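Local coordinates for dihydropteroate synthase (PDB 7L6P), which probably catalyses the condensation of para-aminobenzoate with 6-hydroxymethyl-7,8-dihydropterin diphosphate to 7,8-dihydropteroate, a step of folate biosynthesis, at residues Ala65-Ile70 / Ala124-Asp129; Ala118-Gly123 / Thr145-Val150; Tyr167-Ala172 / Leu214-Arg219; Gly176-Arg181 / Leu221-Pro226; Ile259-Gly264 / Asp278-Trp283. All blocks are in the same frame, centred on the assembly; numbering follows the deposited sequence. Where two conformers were deposited one is given.

Contact 1 of 5, residues Ala65-Ile70 / Ala124-Asp129; sequences ADLLDI and AGMIND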
# COMPACT_ATOMS: atom_id res chain seq x y z
N ALA A 65 7.71 -12.97 8.61
CA ALA A 65 6.54 -13.82 8.43
C ALA A 65 6.12 -14.44 9.76
O ALA A 65 6.97 -14.91 10.53
CB ALA A 65 6.83 -14.91 7.39
N ASP A 66 4.81 -14.40 10.05
CA ASP A 66 4.26 -15.03 11.24
C ASP A 66 3.95 -16.50 11.04
O ASP A 66 3.81 -17.22 12.01
CB ASP A 66 2.97 -14.33 11.67
CG ASP A 66 3.17 -12.82 11.87
OD1 ASP A 66 3.70 -12.40 12.93
OD2 ASP A 66 2.83 -12.08 10.91
N LEU A 67 3.85 -16.95 9.79
CA LEU A 67 3.59 -18.35 9.52
C LEU A 67 3.96 -18.61 8.07
O LEU A 67 4.07 -17.69 7.26
CB LEU A 67 2.12 -18.72 9.81
CG LEU A 67 0.97 -18.12 8.99
CD1 LEU A 67 -0.32 -18.94 9.21
CD2 LEU A 67 0.73 -16.65 9.32
N LEU A 68 4.18 -19.89 7.76
CA LEU A 68 4.64 -20.31 6.45
C LEU A 68 3.68 -21.34 5.87
O LEU A 68 3.08 -22.14 6.60
CB LEU A 68 6.05 -20.90 6.54
CG LEU A 68 7.11 -19.94 7.07
CD1 LEU A 68 8.42 -20.67 7.18
CD2 LEU A 68 7.24 -18.71 6.16
N ASP A 69 3.52 -21.33 4.55
CA ASP A 69 2.62 -22.24 3.85
C ASP A 69 3.43 -23.07 2.87
O ASP A 69 4.02 -22.53 1.93
CB ASP A 69 1.52 -21.48 3.11
CG ASP A 69 0.36 -22.39 2.74
OD1 ASP A 69 0.02 -23.27 3.57
OD2 ASP A 69 -0.21 -22.22 1.63
N ILE A 70 3.46 -24.39 3.08
CA ILE A 70 4.32 -25.30 2.33
C ILE A 70 3.46 -26.05 1.31
O ILE A 70 2.47 -26.68 1.67
CB ILE A 70 5.05 -26.29 3.25
CG1 ILE A 70 5.66 -25.55 4.45
CG2 ILE A 70 6.12 -27.04 2.48
CD1 ILE A 70 6.56 -24.42 4.08
N ALA A 124 3.16 -30.09 10.64
CA ALA A 124 2.33 -29.00 10.18
C ALA A 124 1.23 -28.71 11.20
O ALA A 124 0.61 -29.64 11.74
CB ALA A 124 1.72 -29.32 8.81
N GLY A 125 0.97 -27.43 11.44
CA GLY A 125 -0.03 -27.02 12.42
C GLY A 125 -1.20 -26.27 11.82
O GLY A 125 -1.90 -25.53 12.51
N MET A 126 -1.40 -26.44 10.51
CA MET A 126 -2.48 -25.80 9.77
C MET A 126 -2.59 -26.46 8.41
O MET A 126 -1.61 -26.98 7.87
CB MET A 126 -2.23 -24.29 9.64
CG MET A 126 -3.24 -23.60 8.73
SD MET A 126 -3.07 -21.82 8.63
CE MET A 126 -3.60 -21.36 10.28
N ILE A 127 -3.82 -26.50 7.89
CA ILE A 127 -4.12 -26.97 6.54
C ILE A 127 -4.73 -25.82 5.76
O ILE A 127 -5.70 -25.20 6.22
CB ILE A 127 -5.07 -28.19 6.56
CG1 ILE A 127 -4.37 -29.39 7.19
CG2 ILE A 127 -5.55 -28.51 5.15
CD1 ILE A 127 -5.28 -30.54 7.50
N ASN A 128 -4.18 -25.54 4.59
CA ASN A 128 -4.67 -24.49 3.71
C ASN A 128 -5.18 -25.17 2.44
O ASN A 128 -4.38 -25.67 1.64
CB ASN A 128 -3.55 -23.49 3.40
CG ASN A 128 -4.05 -22.21 2.76
OD1 ASN A 128 -5.23 -21.88 2.82
ND2 ASN A 128 -3.13 -21.48 2.11
N ASP A 129 -6.51 -25.22 2.26
CA ASP A 129 -7.11 -26.06 1.22
C ASP A 129 -7.81 -25.22 0.16
O ASP A 129 -8.86 -24.62 0.43
CB ASP A 129 -8.09 -27.05 1.85
CG ASP A 129 -8.74 -27.98 0.80
OD1 ASP A 129 -8.35 -27.98 -0.39
OD2 ASP A 129 -9.66 -28.71 1.20
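Asp69 and Asn128 meet through a single hydrogen bond, and this is the tighter half of the contact. Asn128 ND2 donates a hydrogen bond to Asp69 OD2 at 3.1 Å, with a nearly straight N-H...O angle of 168°. The acceptor lies in the plane of the Asn128 amide. The donor, in contrast, comes from above the Asp69 carboxylate, 56° out of its plane. Asn128 CB also rests 3.6 Å from Asp69 OD1. Both side chains leave their strands with CG opposite the backbone N (chi1 -163° for Asp69), and this brings their ends together. The same carboxylate accepts from Ser107 and forms a salt bridge with Arg269. The other half is looser. Leu67 CD1 reaches Met126 SD at 4.0 Å, a purely apolar touch, and Met126 also packs on Met31. All four touching residues are buried. A bound imidazole lies about 3 Å from the Asn128 side chain. Strand 106-109 runs between strands 67-71 and 126-129, so the side chains meet inside the closed barrel. The pairing of an apolar layer with a polar one inside the barrel is that of the TIM-barrel fold of pterin-binding enzymes, at the active-site pocket where imidazole is bound.

Contact 2 of 5, residues Ala118-Gly123 / Thr145-Val150; sequences AAVAAG and TGVPVV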
# COMPACT_ATOMS: atom_id res chain seq x y z
N ALA A 118 -0.14 -36.76 6.64
CA ALA A 118 1.31 -36.91 6.74
C ALA A 118 1.97 -35.60 7.14
O ALA A 118 2.90 -35.58 7.95
CB ALA A 118 1.87 -37.44 5.42
N ALA A 119 1.52 -34.49 6.55
CA ALA A 119 2.08 -33.18 6.89
C ALA A 119 1.86 -32.85 8.36
O ALA A 119 2.78 -32.39 9.06
CB ALA A 119 1.48 -32.11 5.99
N VAL A 120 0.63 -33.03 8.85
CA VAL A 120 0.33 -32.73 10.25
C VAL A 120 1.13 -33.64 11.18
O VAL A 120 1.64 -33.20 12.22
CB VAL A 120 -1.18 -32.84 10.51
CG1 VAL A 120 -1.47 -32.78 11.99
CG2 VAL A 120 -1.89 -31.72 9.78
N ALA A 121 1.27 -34.91 10.83
CA ALA A 121 2.09 -35.80 11.65
C ALA A 121 3.57 -35.43 11.59
O ALA A 121 4.31 -35.76 12.52
CB ALA A 121 1.89 -37.25 11.22
N ALA A 122 4.01 -34.77 10.51
CA ALA A 122 5.39 -34.34 10.37
C ALA A 122 5.64 -32.96 10.98
O ALA A 122 6.77 -32.47 10.91
CB ALA A 122 5.80 -34.32 8.90
N GLY A 123 4.62 -32.33 11.55
CA GLY A 123 4.78 -31.07 12.25
C GLY A 123 3.94 -29.92 11.70
O GLY A 123 4.02 -28.82 12.26
N THR A 145 -7.27 -34.39 12.28
CA THR A 145 -5.95 -33.85 12.59
C THR A 145 -5.99 -32.89 13.77
O THR A 145 -5.03 -32.82 14.54
CB THR A 145 -5.35 -33.14 11.38
OG1 THR A 145 -6.09 -31.94 11.13
CG2 THR A 145 -5.40 -34.02 10.15
N GLY A 146 -7.08 -32.13 13.92
CA GLY A 146 -7.20 -31.18 15.00
C GLY A 146 -6.51 -29.85 14.77
O GLY A 146 -6.42 -29.05 15.71
N VAL A 147 -6.03 -29.58 13.56
CA VAL A 147 -5.38 -28.29 13.32
C VAL A 147 -6.34 -27.36 12.60
O VAL A 147 -7.25 -27.82 11.91
CB VAL A 147 -4.08 -28.48 12.54
CG1 VAL A 147 -3.17 -29.44 13.28
CG2 VAL A 147 -4.37 -29.00 11.14
N PRO A 148 -6.17 -26.04 12.71
CA PRO A 148 -7.03 -25.12 11.96
C PRO A 148 -6.95 -25.36 10.46
O PRO A 148 -5.93 -25.81 9.93
CB PRO A 148 -6.47 -23.74 12.34
CG PRO A 148 -5.90 -23.95 13.71
CD PRO A 148 -5.31 -25.34 13.68
N VAL A 149 -8.06 -25.11 9.77
CA VAL A 149 -8.18 -25.40 8.34
C VAL A 149 -8.80 -24.18 7.66
O VAL A 149 -9.79 -23.62 8.14
CB VAL A 149 -9.03 -26.66 8.06
CG1 VAL A 149 -9.19 -26.84 6.55
CG2 VAL A 149 -8.42 -27.91 8.70
N VAL A 150 -8.20 -23.77 6.55
CA VAL A 150 -8.71 -22.66 5.76
C VAL A 150 -9.64 -23.20 4.68
O VAL A 150 -9.22 -23.97 3.82
CB VAL A 150 -7.55 -21.87 5.12
CG1 VAL A 150 -8.08 -20.71 4.35
CG2 VAL A 150 -6.60 -21.41 6.20
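Val120 packs its two methyl groups against Thr145 and Val147. The apolar contacts come first. Val120 CG1 meets Thr145 CB at 3.9 Å, and the two side chains cross at about a right angle. The same methyl lies 4.0 Å from Val147 CG1. Val120 CG2 faces Val147 CG2 at 3.9 Å. These two valines run past each other in opposite directions, one methyl pair beside the other. Val120 has CG1 turned away from its own backbone N (chi1 170°), which spreads both methyls toward the partner segment.

The polar contacts stay within each side. Thr145 OG1 hydrogen-bonds with Ala142 O, and it receives a weak bond from Val147 N at 3.4 Å. The hydroxyl thus serves the end of its own helix, while its CB meets the valine. Backbone bonds finish the first helix. Gly123, with positive phi, closes helix 113-121 in a Schellman motif. Gly146 leaves helix 138-145, also with positive phi. Thr145 and Val147 both also touch Ile127 of strand 126-129.

No hydrogen bond joins the two segments, so the hold of this helix end on the approach to strand 149-152 probably rests on the fit of apolar groups alone.

Contact 3 of 5, residues Tyr167-Ala172 / Leu214-Arg219; sequences YDDVVA and LARSER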
# COMPACT_ATOMS: atom_id res chain seq x y z
N TYR A 167 -20.66 -15.40 -12.58
CA TYR A 167 -21.44 -15.32 -11.35
C TYR A 167 -22.61 -14.39 -11.59
O TYR A 167 -22.42 -13.27 -12.07
CB TYR A 167 -20.60 -14.77 -10.20
CG TYR A 167 -19.41 -15.60 -9.80
CD1 TYR A 167 -19.52 -16.62 -8.87
CD2 TYR A 167 -18.15 -15.33 -10.33
CE1 TYR A 167 -18.43 -17.36 -8.49
CE2 TYR A 167 -17.05 -16.08 -9.96
CZ TYR A 167 -17.20 -17.10 -9.04
OH TYR A 167 -16.11 -17.84 -8.65
N ASP A 168 -23.81 -14.82 -11.22
CA ASP A 168 -24.91 -13.87 -11.14
C ASP A 168 -24.62 -12.84 -10.06
O ASP A 168 -24.85 -11.64 -10.24
CB ASP A 168 -26.22 -14.59 -10.84
CG ASP A 168 -26.63 -15.53 -11.94
OD1 ASP A 168 -26.36 -15.23 -13.13
OD2 ASP A 168 -27.23 -16.59 -11.60
N ASP A 169 -24.14 -13.30 -8.91
CA ASP A 169 -23.84 -12.42 -7.79
C ASP A 169 -22.66 -13.05 -7.06
O ASP A 169 -22.85 -14.00 -6.29
CB ASP A 169 -25.05 -12.31 -6.88
CG ASP A 169 -24.86 -11.34 -5.76
OD1 ASP A 169 -23.76 -11.30 -5.16
OD2 ASP A 169 -25.84 -10.61 -5.47
N VAL A 170 -21.45 -12.54 -7.32
CA VAL A 170 -20.25 -13.23 -6.84
C VAL A 170 -20.20 -13.21 -5.32
O VAL A 170 -19.78 -14.19 -4.70
CB VAL A 170 -18.98 -12.64 -7.47
CG1 VAL A 170 -18.80 -11.16 -7.12
CG2 VAL A 170 -17.75 -13.45 -7.06
N VAL A 171 -20.61 -12.10 -4.69
CA VAL A 171 -20.60 -12.03 -3.24
C VAL A 171 -21.58 -13.04 -2.65
O VAL A 171 -21.18 -13.91 -1.87
CB VAL A 171 -20.92 -10.60 -2.76
CG1 VAL A 171 -21.15 -10.57 -1.25
CG2 VAL A 171 -19.79 -9.64 -3.16
N ALA A 172 -22.84 -13.00 -3.09
CA ALA A 172 -23.84 -13.92 -2.53
C ALA A 172 -23.46 -15.38 -2.77
O ALA A 172 -23.69 -16.23 -1.90
CB ALA A 172 -25.21 -13.62 -3.14
N LEU A 214 -13.15 -8.17 -3.04
CA LEU A 214 -12.24 -7.44 -2.15
C LEU A 214 -12.93 -6.23 -1.56
O LEU A 214 -12.82 -5.97 -0.36
CB LEU A 214 -10.97 -7.02 -2.89
CG LEU A 214 -9.96 -6.19 -2.06
CD1 LEU A 214 -9.53 -6.96 -0.81
CD2 LEU A 214 -8.74 -5.73 -2.90
N ALA A 215 -13.69 -5.50 -2.38
CA ALA A 215 -14.33 -4.28 -1.90
C ALA A 215 -15.40 -4.58 -0.85
O ALA A 215 -15.52 -3.84 0.14
CB ALA A 215 -14.93 -3.52 -3.07
N ARG A 216 -16.19 -5.64 -1.05
CA ARG A 216 -17.25 -6.02 -0.13
C ARG A 216 -16.83 -7.16 0.80
O ARG A 216 -17.69 -7.83 1.37
CB ARG A 216 -18.52 -6.40 -0.91
CG ARG A 216 -18.73 -5.56 -2.17
CD ARG A 216 -20.20 -5.27 -2.48
NE ARG A 216 -20.91 -6.41 -3.05
CZ ARG A 216 -21.28 -6.51 -4.32
NH1 ARG A 216 -20.97 -5.57 -5.21
NH2 ARG A 216 -21.99 -7.56 -4.71
N SER A 217 -15.52 -7.39 0.98
CA SER A 217 -15.10 -8.54 1.78
C SER A 217 -15.49 -8.43 3.25
O SER A 217 -15.58 -9.45 3.94
CB SER A 217 -13.59 -8.73 1.69
OG SER A 217 -12.90 -7.58 2.12
N GLU A 218 -15.73 -7.22 3.76
CA GLU A 218 -16.17 -7.10 5.14
C GLU A 218 -17.47 -7.84 5.38
O GLU A 218 -17.73 -8.24 6.52
CB GLU A 218 -16.32 -5.63 5.51
CG GLU A 218 -16.09 -5.33 6.94
CD GLU A 218 -15.89 -3.85 7.14
OE1 GLU A 218 -15.61 -3.17 6.11
OE2 GLU A 218 -16.02 -3.38 8.30
N ARG A 219 -18.26 -8.06 4.33
CA ARG A 219 -19.51 -8.81 4.44
C ARG A 219 -19.29 -10.17 5.10
O ARG A 219 -20.18 -10.68 5.79
CB ARG A 219 -20.10 -8.98 3.03
CG ARG A 219 -21.53 -9.44 2.96
CD ARG A 219 -21.64 -10.88 2.48
NE ARG A 219 -22.99 -11.40 2.65
CZ ARG A 219 -23.50 -11.78 3.82
NH1 ARG A 219 -22.80 -11.72 4.94
NH2 ARG A 219 -24.76 -12.22 3.86
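Val171 makes the van der Waals contacts and touches two arginines. Its CG1 lies 3.8 Å from the aliphatic CD of Arg219 and sits at the edge of the Arg219 guanidinium, near its plane. Its CG2 lies against the other guanidinium, 3.4 Å from Arg216 NE, and approaches it obliquely. Both arginines were deposited in two conformers, so the exact fit at these places is doubtful. Val171 CB points toward the partner segment, and chi1 of 170° sends one methyl to each arginine.

The segments belong to two successive helices on the outside of a TIM barrel. Helix 170-188 follows strand 149-152, and helix 207-215 follows strand 195-198. The contact joins the start of the first helix to the end of the second and to the 3-10 turn after it. Val171 also packs on Thr212.

The charged part is weaker. Asp169 OD1 lies 4.2 Å from Arg216 NH2, near the guanidinium plane but beyond a salt bridge. The carboxylate and guanidinium planes are almost perpendicular, at 86°. Asp169 instead acts as the N-cap of helix 170-188. Its OD1 accepts from Ala172 N at 2.8 Å.

Backbone bonds shape the partner turn, where Arg219 N reaches Arg216 O at 3.0 Å. Beyond it, Arg216 packs on Val289 of the second subunit, and Ala215 touches that same residue.

Contact 4 of 5, residues Gly176-Arg181 / Leu221-Pro226; sequences GFLVQR and LELGVP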
# COMPACT_ATOMS: atom_id res chain seq x y z
N GLY A 176 -22.71 -18.07 0.02
CA GLY A 176 -23.50 -19.29 0.14
C GLY A 176 -22.63 -20.52 0.17
O GLY A 176 -22.84 -21.44 0.97
N PHE A 177 -21.59 -20.53 -0.67
CA PHE A 177 -20.66 -21.65 -0.70
C PHE A 177 -19.99 -21.82 0.65
O PHE A 177 -20.01 -22.92 1.23
CB PHE A 177 -19.61 -21.43 -1.78
CG PHE A 177 -18.48 -22.44 -1.76
CD1 PHE A 177 -17.34 -22.23 -0.98
CD2 PHE A 177 -18.52 -23.57 -2.57
CE1 PHE A 177 -16.27 -23.14 -0.98
CE2 PHE A 177 -17.46 -24.48 -2.56
CZ PHE A 177 -16.34 -24.27 -1.75
N LEU A 178 -19.40 -20.74 1.18
CA LEU A 178 -18.68 -20.84 2.44
C LEU A 178 -19.59 -21.27 3.58
O LEU A 178 -19.20 -22.10 4.41
CB LEU A 178 -18.00 -19.51 2.77
CG LEU A 178 -16.87 -19.07 1.83
CD1 LEU A 178 -16.29 -17.73 2.31
CD2 LEU A 178 -15.79 -20.12 1.78
N VAL A 179 -20.80 -20.71 3.64
CA VAL A 179 -21.77 -21.15 4.65
C VAL A 179 -21.91 -22.67 4.63
O VAL A 179 -21.97 -23.32 5.68
CB VAL A 179 -23.13 -20.46 4.44
CG1 VAL A 179 -24.24 -21.26 5.13
CG2 VAL A 179 -23.10 -19.04 4.98
N GLN A 180 -21.93 -23.27 3.43
CA GLN A 180 -22.17 -24.70 3.31
C GLN A 180 -20.95 -25.52 3.66
O GLN A 180 -21.08 -26.59 4.27
CB GLN A 180 -22.66 -25.05 1.90
CG GLN A 180 -23.30 -26.39 1.78
CD GLN A 180 -22.31 -27.49 1.48
OE1 GLN A 180 -21.18 -27.23 1.07
NE2 GLN A 180 -22.71 -28.73 1.71
N ARG A 181 -19.76 -25.03 3.34
CA ARG A 181 -18.53 -25.70 3.75
C ARG A 181 -18.35 -25.63 5.27
O ARG A 181 -17.88 -26.59 5.88
CB ARG A 181 -17.32 -25.08 3.04
CG ARG A 181 -17.40 -25.08 1.52
CD ARG A 181 -17.83 -26.43 0.98
NE ARG A 181 -16.95 -27.50 1.44
CZ ARG A 181 -17.34 -28.77 1.60
NH1 ARG A 181 -18.58 -29.15 1.34
NH2 ARG A 181 -16.47 -29.67 2.05
N LEU A 221 -17.24 -11.14 7.49
CA LEU A 221 -16.96 -11.22 8.91
C LEU A 221 -18.16 -11.74 9.68
O LEU A 221 -18.00 -12.22 10.81
CB LEU A 221 -16.58 -9.84 9.45
CG LEU A 221 -15.21 -9.33 9.03
CD1 LEU A 221 -15.01 -7.94 9.57
CD2 LEU A 221 -14.10 -10.29 9.48
N GLU A 222 -19.35 -11.67 9.09
CA GLU A 222 -20.55 -12.18 9.75
C GLU A 222 -20.49 -13.69 9.90
O GLU A 222 -21.22 -14.25 10.71
CB GLU A 222 -21.81 -11.74 9.02
N LEU A 223 -19.71 -14.39 9.08
CA LEU A 223 -19.52 -15.82 9.29
C LEU A 223 -18.84 -16.13 10.63
O LEU A 223 -18.91 -17.28 11.08
CB LEU A 223 -18.72 -16.43 8.13
CG LEU A 223 -19.52 -16.31 6.84
CD1 LEU A 223 -18.75 -16.73 5.56
CD2 LEU A 223 -20.80 -17.10 7.01
N GLY A 224 -18.19 -15.16 11.26
CA GLY A 224 -17.63 -15.37 12.58
C GLY A 224 -16.34 -16.17 12.66
O GLY A 224 -16.02 -16.67 13.74
N VAL A 225 -15.60 -16.30 11.57
CA VAL A 225 -14.32 -17.01 11.56
C VAL A 225 -13.28 -16.08 10.95
O VAL A 225 -13.62 -15.21 10.14
CB VAL A 225 -14.40 -18.34 10.76
CG1 VAL A 225 -15.29 -19.34 11.44
CG2 VAL A 225 -14.89 -18.06 9.37
N PRO A 226 -12.01 -16.28 11.28
CA PRO A 226 -10.96 -15.45 10.66
C PRO A 226 -10.93 -15.62 9.15
O PRO A 226 -11.21 -16.69 8.60
CB PRO A 226 -9.67 -15.98 11.31
CG PRO A 226 -10.11 -16.58 12.62
CD PRO A 226 -11.48 -17.16 12.34
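Leu223 overlaps two neighbouring residues of helix 170-188 with its two methyl groups. CD2 meets Val179 CG2 at 3.6 Å, the closer of the two contacts. CD1 lies 4.0 Å from Leu178 CB and 4.2 Å from Leu178 CD1. Leu223 crosses each of these side chains at about a right angle, so its forked end spans the step from one residue to the next along the helix. Its CG lies opposite the carbonyl carbon (chi1 -64°), and this turns both methyls to the helix. Val179 presents only CG2 here. Leu178 is buried and Val179 exposed, so Leu223 sits at the margin of the buried region. No hydrogen bond crosses between the segments.

The backbone of 221-226 makes a short 3-10 turn. Gly224 N bonds to Leu221 O at 3.0 Å, and Gly224 then takes positive phi. From there the chain turns inward.

Leu178, Leu223 and Val225 all pack on Ile197 of strand 195-198, and Leu223 also touches His175 and Leu182. The contact therefore lies on the outer side of the barrel. It sets helix 170-188 against the connection between helix 207-215 and strand 227-229, with strand 195-198 beneath.

Contact 5 of 5, residues Ile259-Gly264 / Asp278-Trp283; sequences IAVQRG and DALKIW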
# COMPACT_ATOMS: atom_id res chain seq x y z
N ILE A 259 -5.55 -3.13 1.78
CA ILE A 259 -6.99 -2.97 1.63
C ILE A 259 -7.73 -4.18 2.18
O ILE A 259 -8.77 -4.05 2.83
CB ILE A 259 -7.36 -2.73 0.15
CG1 ILE A 259 -6.71 -1.43 -0.35
CG2 ILE A 259 -8.88 -2.77 -0.05
CD1 ILE A 259 -6.78 -1.28 -1.87
N ALA A 260 -7.22 -5.38 1.88
CA ALA A 260 -7.84 -6.59 2.40
C ALA A 260 -7.86 -6.59 3.92
O ALA A 260 -8.84 -7.03 4.54
CB ALA A 260 -7.11 -7.82 1.87
N VAL A 261 -6.78 -6.11 4.55
CA VAL A 261 -6.72 -6.07 6.00
C VAL A 261 -7.66 -5.00 6.54
O VAL A 261 -8.36 -5.20 7.55
CB VAL A 261 -5.28 -5.87 6.46
CG1 VAL A 261 -5.21 -5.48 7.97
CG2 VAL A 261 -4.50 -7.12 6.18
N GLN A 262 -7.72 -3.84 5.88
CA GLN A 262 -8.66 -2.82 6.32
C GLN A 262 -10.10 -3.32 6.28
O GLN A 262 -10.95 -2.81 7.01
CB GLN A 262 -8.53 -1.58 5.45
CG GLN A 262 -7.17 -0.91 5.54
CD GLN A 262 -7.01 0.21 4.56
OE1 GLN A 262 -7.51 0.14 3.43
NE2 GLN A 262 -6.32 1.27 4.98
N ARG A 263 -10.41 -4.29 5.42
CA ARG A 263 -11.77 -4.77 5.28
C ARG A 263 -11.99 -6.11 5.95
O ARG A 263 -13.00 -6.77 5.70
CB ARG A 263 -12.15 -4.79 3.80
CG ARG A 263 -11.86 -3.44 3.18
CD ARG A 263 -12.62 -3.09 1.91
NE ARG A 263 -12.28 -1.73 1.53
CZ ARG A 263 -13.06 -0.93 0.82
NH1 ARG A 263 -14.22 -1.35 0.34
NH2 ARG A 263 -12.70 0.34 0.65
N GLY A 264 -11.07 -6.53 6.82
CA GLY A 264 -11.33 -7.57 7.79
C GLY A 264 -10.42 -8.78 7.72
O GLY A 264 -10.52 -9.64 8.60
N ASP A 278 6.12 -4.13 6.39
CA ASP A 278 6.35 -2.68 6.47
C ASP A 278 5.05 -1.91 6.28
O ASP A 278 4.79 -0.94 6.99
CB ASP A 278 7.39 -2.22 5.44
CG ASP A 278 8.82 -2.63 5.81
OD1 ASP A 278 9.01 -3.33 6.83
OD2 ASP A 278 9.76 -2.24 5.05
N ALA A 279 4.23 -2.32 5.30
CA ALA A 279 2.94 -1.67 5.12
C ALA A 279 2.02 -1.86 6.33
O ALA A 279 1.33 -0.92 6.76
CB ALA A 279 2.26 -2.20 3.86
N LEU A 280 1.97 -3.07 6.90
CA LEU A 280 1.06 -3.31 8.01
C LEU A 280 1.47 -2.54 9.27
O LEU A 280 0.61 -2.11 10.04
CB LEU A 280 0.92 -4.81 8.29
CG LEU A 280 0.13 -5.53 7.17
CD1 LEU A 280 -0.16 -7.03 7.42
CD2 LEU A 280 -1.18 -4.79 6.92
N LYS A 281 2.78 -2.33 9.46
CA LYS A 281 3.22 -1.54 10.61
C LYS A 281 2.76 -0.09 10.47
O LYS A 281 2.28 0.51 11.44
CB LYS A 281 4.74 -1.62 10.75
CG LYS A 281 5.21 -2.97 11.25
CD LYS A 281 6.70 -2.93 11.55
CE LYS A 281 7.19 -4.22 12.18
NZ LYS A 281 8.67 -4.07 12.51
N ILE A 282 2.84 0.47 9.25
CA ILE A 282 2.30 1.80 9.02
C ILE A 282 0.80 1.82 9.31
O ILE A 282 0.28 2.74 9.95
CB ILE A 282 2.61 2.28 7.59
CG1 ILE A 282 4.13 2.26 7.36
CG2 ILE A 282 2.00 3.66 7.32
CD1 ILE A 282 4.92 2.98 8.44
N TRP A 283 0.09 0.79 8.86
CA TRP A 283 -1.34 0.72 9.13
C TRP A 283 -1.60 0.73 10.62
O TRP A 283 -2.40 1.53 11.12
CB TRP A 283 -1.93 -0.52 8.47
CG TRP A 283 -3.36 -0.75 8.81
CD1 TRP A 283 -3.90 -1.87 9.38
CD2 TRP A 283 -4.44 0.17 8.64
NE1 TRP A 283 -5.26 -1.72 9.51
CE2 TRP A 283 -5.62 -0.47 9.08
CE3 TRP A 283 -4.54 1.48 8.12
CZ2 TRP A 283 -6.87 0.15 9.04
CZ3 TRP A 283 -5.78 2.09 8.08
CH2 TRP A 283 -6.93 1.43 8.54
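The last two long helices of the TIM barrel, 250-262 and 273-287, pack side by side here, close to the second subunit. Strand 267-270, the last of the barrel, lies between them in the chain.

Gln262 lies across Trp283. Its CG sits over one face of the six-membered ring, 3.8 Å from the centroid and 16° off the ring normal, a CH-pi contact. NE2 follows over the same ring and comes 3.3 Å from Trp283 CZ3. The amide plane is turned 70° from the ring plane, so the two flat groups do not stack. The chain is extended beyond CG (chi2 173°), which carries NE2 on across the ring. The amide has its own polar partner: Gln262 OE1 hydrogen-bonds with Gln262 NE2 of the second subunit.

Val261 fills the inner side. Its CG1 reaches Trp283 CD1 and NE1, both at 4.1 Å, in an oblique approach. Its CG2 lies 4.1 Å from Leu280 CD2. Both Val261 and Leu280 also pack on Ala28. Trp283 swings toward helix 250-262 with its CG opposite the backbone N.

Gly264 ends the first helix in a Schellman motif, with Gly264 N bonded to Val261 O at 3.1 Å. Arg263 packs on Trp283 of the second subunit, and Asp278 forms a salt bridge with Arg243 of that subunit. The arrangement is that of a TIM-barrel dimer interface in which the last barrel helices take part, as in dihydropteroate synthases.

All five contacts belong to one closed eight-stranded TIM barrel. Contact 1 lies within it, about 8 Å from the chain centre; the others sit farther out. Contacts 1 and 2 cross along the chain, with centres about 9 Å apart; contact 1 uses strand 126-129 and contact 2 the neighbouring strand 149-152. Contacts 3 and 4 also cross, about 12 Å apart between centres, and both use helix 170-188. Contact 5 comes last. It meets contact 3 where Arg263 NH1 reaches Ala215 O at 2.8 Å. Contacts 3 and 5 touch the second subunit, on the far side of the centre from contact 2. The barrel thus keeps its imidazole-binding interior apart from its dimer surface.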